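Polyhedrin (PDB 5A9C) probably builds the crystalline occlusion bodies (polyhedra) in which cypovirus particles are embedded and sheltered outside the insect host. Local coordinates at residues F58-K63 and T171-C176; V82-N87 and V146-T151; S133-V138 and H196-D201. One frame throughout, in Å; residues are numbered along the deposited sequence.

Along the chain the segments run 58-63, 82-87, 133-138, 146-151, 171-176 and 196-201, so both segments of contact 2 lie between those of contact 1, whereas contact 3 interleaves with the other two. Contact 2 spans the two facing sheets. About 14 Å from it, centre to centre, contact 1 joins strand 61-66 to the chain after helix 165-172; the two touch where Leu62 N meets Ala150 O. Contact 3, about 9 Å from contact 2 between centres, packs the chain after helix 185-195 on the outer face of the sheet holding strands 81-87 and 133-139. In this construct, which lacks the base domain, all three contacts reach the second subunit, contact 2 through Asn87.

Contact 1. Residues F58-K63 and T171-C176; sequences FPDYLK and TNNIVC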
ATOM      1  N   PHE A  58      11.530   2.721  -7.168  1.00 15.73           N
ATOM      2  CA  PHE A  58      11.226   1.365  -6.719  1.00 17.68           C
ATOM      3  C   PHE A  58      12.175   0.380  -7.391  1.00 16.84           C
ATOM      4  O   PHE A  58      12.562   0.581  -8.541  1.00 16.81           O
ATOM      5  CB  PHE A  58       9.789   1.010  -7.097  1.00 17.20           C
ATOM      6  CG  PHE A  58       9.531   1.049  -8.579  1.00 20.03           C
ATOM      7  CD1 PHE A  58       9.343   2.259  -9.230  1.00 20.09           C
ATOM      8  CD2 PHE A  58       9.496  -0.118  -9.322  1.00 17.51           C
ATOM      9  CE1 PHE A  58       9.116   2.302 -10.594  1.00 16.14           C
ATOM     10  CE2 PHE A  58       9.267  -0.083 -10.686  1.00 17.75           C
ATOM     11  CZ  PHE A  58       9.075   1.132 -11.322  1.00 17.46           C
ATOM     12  N   PRO A  59      12.544  -0.695  -6.682  1.00 15.83           N
ATOM     13  CA  PRO A  59      13.537  -1.651  -7.187  1.00 19.58           C
ATOM     14  C   PRO A  59      12.997  -2.821  -8.018  1.00 31.97           C
ATOM     15  O   PRO A  59      13.755  -3.367  -8.822  1.00 31.50           O
ATOM     16  CB  PRO A  59      14.174  -2.187  -5.906  1.00 23.87           C
ATOM     17  CG  PRO A  59      13.069  -2.132  -4.909  1.00 20.07           C
ATOM     18  CD  PRO A  59      12.263  -0.895  -5.249  1.00 17.23           C
ATOM     19  N   ASP A  60      11.737  -3.207  -7.838  1.00 18.40           N
ATOM     20  CA  ASP A  60      11.249  -4.436  -8.467  1.00 23.22           C
ATOM     21  C   ASP A  60       9.989  -4.273  -9.315  1.00 18.37           C
ATOM     22  O   ASP A  60       9.944  -4.719 -10.464  1.00 23.71           O
ATOM     23  CB  ASP A  60      11.031  -5.521  -7.410  1.00 23.51           C
ATOM     24  CG  ASP A  60      12.327  -5.959  -6.758  1.00 24.19           C
ATOM     25  OD1 ASP A  60      13.239  -6.400  -7.490  1.00 29.21           O
ATOM     26  OD2 ASP A  60      12.430  -5.862  -5.519  1.00 31.91           O
ATOM     27  N   TYR A  61       8.961  -3.653  -8.746  1.00 20.35           N
ATOM     28  CA  TYR A  61       7.715  -3.453  -9.473  1.00 19.37           C
ATOM     29  C   TYR A  61       6.919  -2.290  -8.903  1.00 20.13           C
ATOM     30  O   TYR A  61       7.056  -1.931  -7.732  1.00 18.46           O
ATOM     31  CB  TYR A  61       6.862  -4.728  -9.465  1.00 21.23           C
ATOM     32  CG  TYR A  61       6.446  -5.167  -8.081  1.00 27.58           C
ATOM     33  CD1 TYR A  61       5.269  -4.699  -7.506  1.00 29.89           C
ATOM     34  CD2 TYR A  61       7.236  -6.036  -7.342  1.00 25.92           C
ATOM     35  CE1 TYR A  61       4.892  -5.091  -6.235  1.00 29.89           C
ATOM     36  CE2 TYR A  61       6.866  -6.434  -6.071  1.00 31.68           C
ATOM     37  CZ  TYR A  61       5.695  -5.957  -5.522  1.00 37.21           C
ATOM     38  OH  TYR A  61       5.325  -6.353  -4.256  1.00 42.50           O
ATOM     39  N   LEU A  62       6.084  -1.704  -9.748  1.00 18.13           N
ATOM     40  CA  LEU A  62       5.254  -0.586  -9.343  1.00 15.75           C
ATOM     41  C   LEU A  62       3.837  -0.769  -9.863  1.00 22.31           C
ATOM     42  O   LEU A  62       3.628  -0.965 -11.060  1.00 18.58           O
ATOM     43  CB  LEU A  62       5.837   0.724  -9.878  1.00 17.50           C
ATOM     44  CG  LEU A  62       4.984   1.979  -9.684  1.00 20.54           C
ATOM     45  CD1 LEU A  62       4.914   2.371  -8.214  1.00 22.76           C
ATOM     46  CD2 LEU A  62       5.532   3.126 -10.519  1.00 18.54           C
ATOM     47  N   LYS A  63       2.873  -0.720  -8.951  1.00 20.41           N
ATOM     48  CA  LYS A  63       1.459  -0.704  -9.301  1.00 25.19           C
ATOM     49  C   LYS A  63       0.855   0.608  -8.823  1.00 25.50           C
ATOM     50  O   LYS A  63       0.857   0.898  -7.626  1.00 35.61           O
ATOM     51  CB  LYS A  63       0.728  -1.884  -8.653  1.00 27.33           C
ATOM     52  CG  LYS A  63       1.229  -3.247  -9.094  1.00 41.16           C
ATOM     53  CD  LYS A  63       0.555  -4.360  -8.306  1.00 36.91           C
ATOM     54  CE  LYS A  63       0.769  -4.175  -6.812  1.00 40.19           C
ATOM     55  NZ  LYS A  63       0.134  -5.258  -6.017  1.00 42.22           N
ATOM     56  N   THR A 171       9.581  -8.455  -0.259  1.00 36.45           N
ATOM     57  CA  THR A 171      10.001  -7.725   0.934  1.00 35.46           C
ATOM     58  C   THR A 171      10.993  -6.609   0.616  1.00 34.07           C
ATOM     59  O   THR A 171      11.150  -5.666   1.392  1.00 45.28           O
ATOM     60  CB  THR A 171      10.630  -8.674   1.971  1.00 39.38           C
ATOM     61  OG1 THR A 171      11.800  -9.286   1.414  1.00 37.07           O
ATOM     62  CG2 THR A 171       9.643  -9.758   2.363  1.00 29.33           C
ATOM     63  N   ASN A 172      11.656  -6.719  -0.529  1.00 35.20           N
ATOM     64  CA  ASN A 172      12.677  -5.757  -0.931  1.00 37.99           C
ATOM     65  C   ASN A 172      12.090  -4.544  -1.647  1.00 47.32           C
ATOM     66  O   ASN A 172      12.731  -3.497  -1.749  1.00 28.99           O
ATOM     67  CB  ASN A 172      13.703  -6.443  -1.835  1.00 50.68           C
ATOM     68  CG  ASN A 172      14.759  -5.493  -2.350  1.00 46.71           C
ATOM     69  OD1 ASN A 172      14.596  -4.875  -3.401  1.00 63.09           O
ATOM     70  ND2 ASN A 172      15.858  -5.377  -1.615  1.00 52.43           N
ATOM     71  N   ASN A 173      10.865  -4.693  -2.139  1.00 29.03           N
ATOM     72  CA  ASN A 173      10.253  -3.666  -2.974  1.00 26.80           C
ATOM     73  C   ASN A 173       9.538  -2.558  -2.196  1.00 24.47           C
ATOM     74  O   ASN A 173       8.328  -2.619  -1.978  1.00 27.29           O
ATOM     75  CB  ASN A 173       9.303  -4.305  -3.989  1.00 29.22           C
ATOM     76  CG  ASN A 173       8.799  -3.314  -5.017  1.00 20.24           C
ATOM     77  OD1 ASN A 173       9.559  -2.836  -5.859  1.00 27.42           O
ATOM     78  ND2 ASN A 173       7.511  -3.003  -4.956  1.00 25.04           N
ATOM     79  N   ILE A 174      10.297  -1.546  -1.788  1.00 22.52           N
ATOM     80  CA  ILE A 174       9.724  -0.377  -1.131  1.00 20.20           C
ATOM     81  C   ILE A 174       9.550   0.753  -2.138  1.00 26.55           C
ATOM     82  O   ILE A 174      10.529   1.366  -2.570  1.00 17.59           O
ATOM     83  CB  ILE A 174      10.613   0.120   0.034  1.00 17.52           C
ATOM     84  CG1 ILE A 174      10.703  -0.939   1.134  1.00 28.78           C
ATOM     85  CG2 ILE A 174      10.079   1.430   0.591  1.00 15.01           C
ATOM     86  CD1 ILE A 174      11.535  -0.505   2.331  1.00 24.47           C
ATOM     87  N   VAL A 175       8.304   1.016  -2.520  1.00 22.65           N
ATOM     88  CA  VAL A 175       7.998   2.103  -3.439  1.00 24.44           C
ATOM     89  C   VAL A 175       8.042   3.443  -2.710  1.00 29.02           C
ATOM     90  O   VAL A 175       7.370   3.631  -1.695  1.00 18.44           O
ATOM     91  CB  VAL A 175       6.612   1.923  -4.096  1.00 23.84           C
ATOM     92  CG1 VAL A 175       6.277   3.124  -4.972  1.00 19.93           C
ATOM     93  CG2 VAL A 175       6.572   0.635  -4.908  1.00 22.36           C
ATOM     94  N   CYS A 176       8.842   4.368  -3.230  1.00 20.08           N
ATOM     95  CA  CYS A 176       8.993   5.676  -2.608  1.00 19.36           C
ATOM     96  C   CYS A 176       8.392   6.769  -3.482  1.00 21.50           C
ATOM     97  O   CYS A 176       9.023   7.221  -4.438  1.00 18.32           O
ATOM     98  CB  CYS A 176      10.468   5.968  -2.347  1.00 17.04           C
ATOM     99  SG  CYS A 176      11.281   4.714  -1.354  1.00 20.57           S
TER
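Asn173 binds the turn at Asp60 and Tyr61 from the centre of an inverse gamma turn, just past the end of helix 165-172. Asparagine suits the place because its amide offers both an acceptor and a donor to backbone groups of the bend that joins strands 51-58 and 61-66. Three hydrogen bonds hold it. OD1 of Asn173 accepts from the N of Asp60 at 3.0 Å and from the N of Tyr61 at 3.1 Å. Both donors come from the same face of the amide; the Tyr61 bond is nearly straight at hydrogen (169°), although its N stands well above the carbonyl plane. The third bond runs the other way, ND2 of Asn173 donating a hydrogen bond to the O of Tyr61 at 3.0 Å. With CG anti to the backbone N (chi1 -171°), the amide extends into the bend, and bonds at both ends fix its rotation.

Stacking adds to this grip. The amide lies almost flat, 21° between planes, over one face of the Tyr61 ring, with ND2 of Asn173 3.4 Å above the ring centre. A broad, flat aromatic can cover the amide while backbone groups bond to its OD1 and ND2.

Charged side chains connect the bend to its surroundings. Asp60 turns OD1 to a salt bridge with Arg160, and the O of Asn173 accepts a hydrogen bond from Lys63 of the second subunit, extending the contact into the trimer. Pro59, whose rigid ring suits the bend, packs on Ala115 of that subunit.

Apolar packing completes the site. Branched Val175 reaches two residues at once: its CG2 meets CB of Phe58 at 3.9 Å, while its CG1 lies 3.6 Å from CD1 of Leu62.

Contact 2. Residues V82-N87 and V146-T151; sequences VIVSFN and VKVLAT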
ATOM      1  N   VAL A  82      -1.836  13.338 -18.911  1.00 17.72           N
ATOM      2  CA  VAL A  82      -0.605  13.028 -18.195  1.00 12.26           C
ATOM      3  C   VAL A  82       0.499  12.581 -19.137  1.00 18.27           C
ATOM      4  O   VAL A  82       0.242  11.987 -20.183  1.00 18.70           O
ATOM      5  CB  VAL A  82      -0.808  11.923 -17.127  1.00 16.76           C
ATOM      6  CG1 VAL A  82      -1.672  12.434 -15.983  1.00 17.25           C
ATOM      7  CG2 VAL A  82      -1.411  10.665 -17.753  1.00 14.43           C
ATOM      8  N   ILE A  83       1.735  12.884 -18.761  1.00 18.68           N
ATOM      9  CA  ILE A  83       2.890  12.297 -19.413  1.00 18.60           C
ATOM     10  C   ILE A  83       3.416  11.246 -18.456  1.00 17.90           C
ATOM     11  O   ILE A  83       3.788  11.562 -17.324  1.00 20.75           O
ATOM     12  CB  ILE A  83       4.000  13.333 -19.694  1.00 15.05           C
ATOM     13  CG1 ILE A  83       3.506  14.420 -20.654  1.00 15.35           C
ATOM     14  CG2 ILE A  83       5.238  12.648 -20.261  1.00 13.07           C
ATOM     15  CD1 ILE A  83       2.625  15.469 -20.008  1.00 26.13           C
ATOM     16  N   VAL A  84       3.413   9.993 -18.890  1.00 15.71           N
ATOM     17  CA  VAL A  84       3.918   8.916 -18.055  1.00 19.54           C
ATOM     18  C   VAL A  84       5.330   8.562 -18.500  1.00 15.49           C
ATOM     19  O   VAL A  84       5.550   8.156 -19.643  1.00 16.25           O
ATOM     20  CB  VAL A  84       3.009   7.671 -18.095  1.00 17.47           C
ATOM     21  CG1 VAL A  84       3.533   6.609 -17.137  1.00 13.98           C
ATOM     22  CG2 VAL A  84       1.584   8.046 -17.724  1.00 17.60           C
ATOM     23  N   SER A  85       6.281   8.740 -17.591  1.00 17.56           N
ATOM     24  CA  SER A  85       7.693   8.531 -17.880  1.00 18.21           C
ATOM     25  C   SER A  85       8.190   7.245 -17.229  1.00 13.42           C
ATOM     26  O   SER A  85       8.157   7.113 -16.008  1.00 18.43           O
ATOM     27  CB  SER A  85       8.503   9.725 -17.371  1.00 18.72           C
ATOM     28  OG  SER A  85       9.894   9.531 -17.563  1.00 16.68           O
ATOM     29  N   PHE A  86       8.644   6.298 -18.050  1.00 13.26           N
ATOM     30  CA  PHE A  86       9.166   5.018 -17.564  1.00 16.53           C
ATOM     31  C   PHE A  86      10.688   5.010 -17.667  1.00 15.63           C
ATOM     32  O   PHE A  86      11.235   5.249 -18.741  1.00 15.91           O
ATOM     33  CB  PHE A  86       8.635   3.861 -18.418  1.00 13.58           C
ATOM     34  CG  PHE A  86       7.155   3.621 -18.299  1.00 15.28           C
ATOM     35  CD1 PHE A  86       6.258   4.306 -19.103  1.00 16.88           C
ATOM     36  CD2 PHE A  86       6.665   2.670 -17.416  1.00 17.83           C
ATOM     37  CE1 PHE A  86       4.894   4.070 -19.007  1.00 17.74           C
ATOM     38  CE2 PHE A  86       5.305   2.425 -17.316  1.00 14.88           C
ATOM     39  CZ  PHE A  86       4.417   3.126 -18.114  1.00 15.44           C
ATOM     40  N   ASN A  87      11.379   4.715 -16.570  1.00 15.64           N
ATOM     41  CA  ASN A  87      12.839   4.737 -16.596  1.00 21.88           C
ATOM     42  C   ASN A  87      13.485   3.596 -15.816  1.00 16.06           C
ATOM     43  O   ASN A  87      13.096   3.303 -14.683  1.00 15.08           O
ATOM     44  CB  ASN A  87      13.367   6.086 -16.092  1.00 16.89           C
ATOM     45  CG  ASN A  87      12.677   7.268 -16.753  1.00 14.13           C
ATOM     46  OD1 ASN A  87      13.155   7.806 -17.753  1.00 17.28           O
ATOM     47  ND2 ASN A  87      11.542   7.672 -16.199  1.00 11.88           N
ATOM     48  N   VAL A 146      -6.051   7.078 -13.362  1.00 17.99           N
ATOM     49  CA  VAL A 146      -4.874   6.562 -14.048  1.00 17.34           C
ATOM     50  C   VAL A 146      -4.282   5.336 -13.356  1.00 15.10           C
ATOM     51  O   VAL A 146      -4.105   5.317 -12.140  1.00 19.47           O
ATOM     52  CB  VAL A 146      -3.782   7.644 -14.175  1.00 18.74           C
ATOM     53  CG1 VAL A 146      -2.528   7.058 -14.803  1.00 18.54           C
ATOM     54  CG2 VAL A 146      -4.298   8.832 -14.985  1.00 19.69           C
ATOM     55  N   LYS A 147      -3.979   4.312 -14.148  1.00 13.54           N
ATOM     56  CA  LYS A 147      -3.343   3.099 -13.653  1.00 12.20           C
ATOM     57  C   LYS A 147      -2.041   2.875 -14.399  1.00 18.75           C
ATOM     58  O   LYS A 147      -1.998   2.985 -15.624  1.00 17.20           O
ATOM     59  CB  LYS A 147      -4.260   1.893 -13.855  1.00 15.34           C
ATOM     60  CG  LYS A 147      -5.481   1.876 -12.959  1.00 19.92           C
ATOM     61  CD  LYS A 147      -6.504   0.856 -13.441  1.00 15.84           C
ATOM     62  CE  LYS A 147      -5.904  -0.535 -13.582  1.00 19.38           C
ATOM     63  NZ  LYS A 147      -6.876  -1.476 -14.213  1.00 21.37           N
ATOM     64  N   VAL A 148      -0.976   2.576 -13.662  1.00 18.16           N
ATOM     65  CA  VAL A 148       0.314   2.290 -14.283  1.00 15.31           C
ATOM     66  C   VAL A 148       0.915   1.009 -13.720  1.00 18.64           C
ATOM     67  O   VAL A 148       0.844   0.755 -12.517  1.00 18.29           O
ATOM     68  CB  VAL A 148       1.318   3.442 -14.083  1.00 16.03           C
ATOM     69  CG1 VAL A 148       2.636   3.132 -14.787  1.00 16.61           C
ATOM     70  CG2 VAL A 148       0.734   4.754 -14.591  1.00 17.08           C
ATOM     71  N   LEU A 149       1.493   0.201 -14.602  1.00 15.67           N
ATOM     72  CA  LEU A 149       2.239  -0.982 -14.195  1.00 14.77           C
ATOM     73  C   LEU A 149       3.627  -0.982 -14.822  1.00 17.50           C
ATOM     74  O   LEU A 149       3.772  -0.833 -16.034  1.00 16.50           O
ATOM     75  CB  LEU A 149       1.505  -2.259 -14.601  1.00 15.46           C
ATOM     76  CG  LEU A 149       2.315  -3.546 -14.415  1.00 21.15           C
ATOM     77  CD1 LEU A 149       2.610  -3.792 -12.945  1.00 25.79           C
ATOM     78  CD2 LEU A 149       1.593  -4.738 -15.018  1.00 32.51           C
ATOM     79  N   ALA A 150       4.647  -1.153 -13.991  1.00 17.40           N
ATOM     80  CA  ALA A 150       6.013  -1.287 -14.481  1.00 16.38           C
ATOM     81  C   ALA A 150       6.737  -2.360 -13.678  1.00 20.73           C
ATOM     82  O   ALA A 150       6.682  -2.368 -12.450  1.00 19.06           O
ATOM     83  CB  ALA A 150       6.747   0.038 -14.396  1.00 16.83           C
ATOM     84  N   THR A 151       7.405  -3.273 -14.376  1.00 19.01           N
ATOM     85  CA  THR A 151       8.105  -4.365 -13.713  1.00 22.73           C
ATOM     86  C   THR A 151       9.538  -4.494 -14.207  1.00 17.48           C
ATOM     87  O   THR A 151       9.836  -4.203 -15.367  1.00 21.82           O
ATOM     88  CB  THR A 151       7.378  -5.711 -13.914  1.00 21.91           C
ATOM     89  OG1 THR A 151       7.178  -5.945 -15.314  1.00 24.84           O
ATOM     90  CG2 THR A 151       6.026  -5.699 -13.213  1.00 24.35           C
TER
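The interior of a beta sandwich is built here, where Val82, Val84 and Phe86 of one sheet meet Val146, Val148 and Ala150 of the other. Strands 82-87 and 146-151 run almost parallel, 9° apart, with 9.1 Å between their axes, a spacing bridged mainly by side chains. Alternate residues point inward, and branched valines suit these places because they are compact and favour extended backbone. Val82 CG2 faces Val146 CG2 at 4.4 Å, and Val84 CG1 faces Val148 CG2 at 4.2 Å.

Farther along, size is traded across the gap: the long Phe86 is matched by small Ala150. The Phe86 ring comes at Val148 from the opposite direction, CE2 reaching Val148 CG1 at 3.7 Å. Val97 and Trp92 also pack against this ring. On the other face of its sheet the polar pair Ser85 and Asn87 is joined by a nearly straight bond, Asn87 ND2 to Ser85 OG, 2.8 Å. Back inside, the ring edge of Phe86 takes Ala150 CB 4.0 Å from CD2, and the O of Leu149 lies 3.8 Å from CE2.

Contact 3. Residues S133-V138 and H196-D201; sequences SRAVYV and HIAYID
Segment 196-201 crosses the outer face of strand 133-139 without pairing to it by backbone hydrogen bonds, coming nearest where the CA atoms of Ser133 and Ala198 are 5.9 Å apart. It follows helix 185-195, which ends at His196 in a Schellman motif, the residue having positive phi.

Small side chains allow the close approach. Ala198 puts its CB 3.7 Å from CB of Ser133 and 4.0 Å from CB of Ala135. Ile200, longer than alanine, spans the widening gap: with CG1 anti to the carbonyl carbon (chi1 -49°) and the chain extended beyond it, CD1 comes within 3.7 Å of Ala135 CB.

Polar groups stitch the end nearest Ser133. Serine fits because its short side chain can both pack through CB and bond through OG, here with Asn87 OD1 and with Ser210 OG. The same Asn87 oxygen accepts from the N of Ala198, while Ser85 OG is bonded to the O of Ala198, so strand 81-87 grips the crossing chain as well. On the far side of strand 133-139, Arg134 folds back so that NH1 bonds the O of Ser133 at 3.3 Å, from above the carbonyl plane, and its charge rests against Trp92 in a cation-pi contact.

The arrangement is that of a chain emerging from a helix and packing, with a short, weakly bonded strand about 199-200 antiparallel to 206-208, on the outer face of a beta sandwich.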
ATOM      1  N   SER A 133      14.765   4.577 -21.197  1.00 21.16           N
ATOM      2  CA  SER A 133      13.547   5.351 -20.974  1.00 21.70           C
ATOM      3  C   SER A 133      12.484   5.245 -22.063  1.00 20.17           C
ATOM      4  O   SER A 133      12.796   5.174 -23.251  1.00 18.15           O
ATOM      5  CB  SER A 133      13.903   6.827 -20.770  1.00 16.84           C
ATOM      6  OG  SER A 133      14.760   7.005 -19.657  1.00 29.01           O
ATOM      7  N   ARG A 134      11.223   5.241 -21.634  1.00 19.03           N
ATOM      8  CA  ARG A 134      10.083   5.399 -22.532  1.00 18.95           C
ATOM      9  C   ARG A 134       9.143   6.460 -21.960  1.00 18.08           C
ATOM     10  O   ARG A 134       9.121   6.693 -20.753  1.00 19.09           O
ATOM     11  CB  ARG A 134       9.321   4.079 -22.691  1.00 20.80           C
ATOM     12  CG  ARG A 134      10.155   2.906 -23.166  1.00 30.38           C
ATOM     13  CD  ARG A 134      10.618   3.091 -24.595  1.00 30.12           C
ATOM     14  NE  ARG A 134      11.116   1.843 -25.163  1.00 23.28           N
ATOM     15  CZ  ARG A 134      12.371   1.415 -25.056  1.00 48.59           C
ATOM     16  NH1 ARG A 134      13.271   2.132 -24.392  1.00 25.97           N
ATOM     17  NH2 ARG A 134      12.723   0.263 -25.613  1.00 39.82           N
ATOM     18  N   ALA A 135       8.367   7.108 -22.822  1.00 18.12           N
ATOM     19  CA  ALA A 135       7.386   8.080 -22.352  1.00 16.37           C
ATOM     20  C   ALA A 135       6.151   8.076 -23.242  1.00 19.14           C
ATOM     21  O   ALA A 135       6.237   7.824 -24.443  1.00 20.16           O
ATOM     22  CB  ALA A 135       7.998   9.472 -22.282  1.00 19.93           C
ATOM     23  N   VAL A 136       4.996   8.350 -22.648  1.00 13.46           N
ATOM     24  CA  VAL A 136       3.756   8.362 -23.408  1.00 14.37           C
ATOM     25  C   VAL A 136       2.841   9.450 -22.878  1.00 14.68           C
ATOM     26  O   VAL A 136       2.749   9.660 -21.668  1.00 17.71           O
ATOM     27  CB  VAL A 136       3.035   6.991 -23.339  1.00 15.96           C
ATOM     28  CG1 VAL A 136       2.694   6.639 -21.903  1.00 14.14           C
ATOM     29  CG2 VAL A 136       1.781   7.001 -24.202  1.00 16.08           C
ATOM     30  N   TYR A 137       2.189  10.161 -23.792  1.00 17.62           N
ATOM     31  CA  TYR A 137       1.184  11.140 -23.404  1.00 11.88           C
ATOM     32  C   TYR A 137      -0.199  10.511 -23.469  1.00 20.26           C
ATOM     33  O   TYR A 137      -0.531   9.817 -24.430  1.00 15.87           O
ATOM     34  CB  TYR A 137       1.230  12.377 -24.303  1.00 16.31           C
ATOM     35  CG  TYR A 137       0.119  13.355 -24.002  1.00 14.49           C
ATOM     36  CD1 TYR A 137       0.166  14.157 -22.870  1.00 16.00           C
ATOM     37  CD2 TYR A 137      -0.988  13.463 -24.836  1.00 20.27           C
ATOM     38  CE1 TYR A 137      -0.850  15.047 -22.579  1.00 20.71           C
ATOM     39  CE2 TYR A 137      -2.011  14.353 -24.551  1.00 21.49           C
ATOM     40  CZ  TYR A 137      -1.936  15.140 -23.423  1.00 21.10           C
ATOM     41  OH  TYR A 137      -2.948  16.029 -23.133  1.00 38.13           O
ATOM     42  N   VAL A 138      -1.000  10.757 -22.441  1.00 15.21           N
ATOM     43  CA  VAL A 138      -2.337  10.190 -22.353  1.00 13.65           C
ATOM     44  C   VAL A 138      -3.337  11.288 -22.032  1.00 11.24           C
ATOM     45  O   VAL A 138      -3.345  11.815 -20.924  1.00 17.95           O
ATOM     46  CB  VAL A 138      -2.410   9.115 -21.253  1.00 23.12           C
ATOM     47  CG1 VAL A 138      -3.786   8.454 -21.238  1.00 16.83           C
ATOM     48  CG2 VAL A 138      -1.314   8.077 -21.451  1.00 16.69           C
ATOM     49  N   HIS A 196      17.331  12.944 -14.615  1.00 13.64           N
ATOM     50  CA  HIS A 196      17.666  11.944 -15.630  1.00 16.93           C
ATOM     51  C   HIS A 196      16.478  11.044 -15.946  1.00 15.38           C
ATOM     52  O   HIS A 196      16.574   9.817 -15.860  1.00 17.18           O
ATOM     53  CB  HIS A 196      18.866  11.101 -15.185  1.00 12.64           C
ATOM     54  CG  HIS A 196      19.826  11.838 -14.305  1.00 20.55           C
ATOM     55  ND1 HIS A 196      20.571  12.910 -14.751  1.00 16.09           N
ATOM     56  CD2 HIS A 196      20.158  11.665 -13.004  1.00 15.01           C
ATOM     57  CE1 HIS A 196      21.321  13.364 -13.763  1.00 23.14           C
ATOM     58  NE2 HIS A 196      21.086  12.627 -12.691  1.00 17.74           N
ATOM     59  N   ILE A 197      15.354  11.658 -16.306  1.00 18.92           N
ATOM     60  CA  ILE A 197      14.149  10.907 -16.652  1.00 21.50           C
ATOM     61  C   ILE A 197      13.524  11.443 -17.936  1.00 15.90           C
ATOM     62  O   ILE A 197      13.632  12.627 -18.241  1.00 17.83           O
ATOM     63  CB  ILE A 197      13.096  10.960 -15.528  1.00 15.63           C
ATOM     64  CG1 ILE A 197      12.792  12.412 -15.156  1.00 16.55           C
ATOM     65  CG2 ILE A 197      13.558  10.150 -14.315  1.00 17.36           C
ATOM     66  CD1 ILE A 197      11.716  12.565 -14.103  1.00 19.48           C
ATOM     67  N   ALA A 198      12.867  10.568 -18.686  1.00 17.53           N
ATOM     68  CA  ALA A 198      12.236  10.973 -19.932  1.00 20.07           C
ATOM     69  C   ALA A 198      11.128  11.988 -19.689  1.00 21.29           C
ATOM     70  O   ALA A 198      10.379  11.882 -18.717  1.00 18.65           O
ATOM     71  CB  ALA A 198      11.682   9.763 -20.666  1.00 16.35           C
ATOM     72  N   TYR A 199      11.039  12.977 -20.573  1.00 19.53           N
ATOM     73  CA  TYR A 199       9.915  13.905 -20.578  1.00 17.39           C
ATOM     74  C   TYR A 199       9.649  14.382 -22.001  1.00 20.33           C
ATOM     75  O   TYR A 199      10.572  14.529 -22.797  1.00 20.56           O
ATOM     76  CB  TYR A 199      10.156  15.097 -19.642  1.00 21.05           C
ATOM     77  CG  TYR A 199       9.035  16.113 -19.680  1.00 15.61           C
ATOM     78  CD1 TYR A 199       7.799  15.837 -19.106  1.00 18.27           C
ATOM     79  CD2 TYR A 199       9.206  17.344 -20.304  1.00 18.12           C
ATOM     80  CE1 TYR A 199       6.765  16.767 -19.149  1.00 13.74           C
ATOM     81  CE2 TYR A 199       8.183  18.271 -20.351  1.00 22.31           C
ATOM     82  CZ  TYR A 199       6.967  17.980 -19.776  1.00 16.19           C
ATOM     83  OH  TYR A 199       5.950  18.913 -19.833  1.00 22.77           O
ATOM     84  N   ILE A 200       8.378  14.609 -22.312  1.00 13.39           N
ATOM     85  CA  ILE A 200       7.974  15.092 -23.628  1.00 22.17           C
ATOM     86  C   ILE A 200       7.370  16.477 -23.461  1.00 13.62           C
ATOM     87  O   ILE A 200       6.354  16.632 -22.782  1.00 20.01           O
ATOM     88  CB  ILE A 200       6.917  14.166 -24.257  1.00 27.43           C
ATOM     89  CG1 ILE A 200       7.375  12.710 -24.179  1.00 18.19           C
ATOM     90  CG2 ILE A 200       6.616  14.583 -25.702  1.00 14.47           C
ATOM     91  CD1 ILE A 200       6.334  11.721 -24.653  1.00 22.47           C
ATOM     92  N   ASP A 201       7.998  17.487 -24.059  1.00 16.82           N
ATOM     93  CA  ASP A 201       7.517  18.853 -23.883  1.00 13.45           C
ATOM     94  C   ASP A 201       6.239  19.106 -24.682  1.00 16.94           C
ATOM     95  O   ASP A 201       5.781  18.241 -25.425  1.00 18.25           O
ATOM     96  CB  ASP A 201       8.609  19.900 -24.175  1.00 13.39           C
ATOM     97  CG  ASP A 201       8.859  20.121 -25.663  1.00 21.31           C
ATOM     98  OD1 ASP A 201       8.062  19.658 -26.507  1.00 18.01           O
ATOM     99  OD2 ASP A 201       9.866  20.790 -25.984  1.00 20.90           O
TER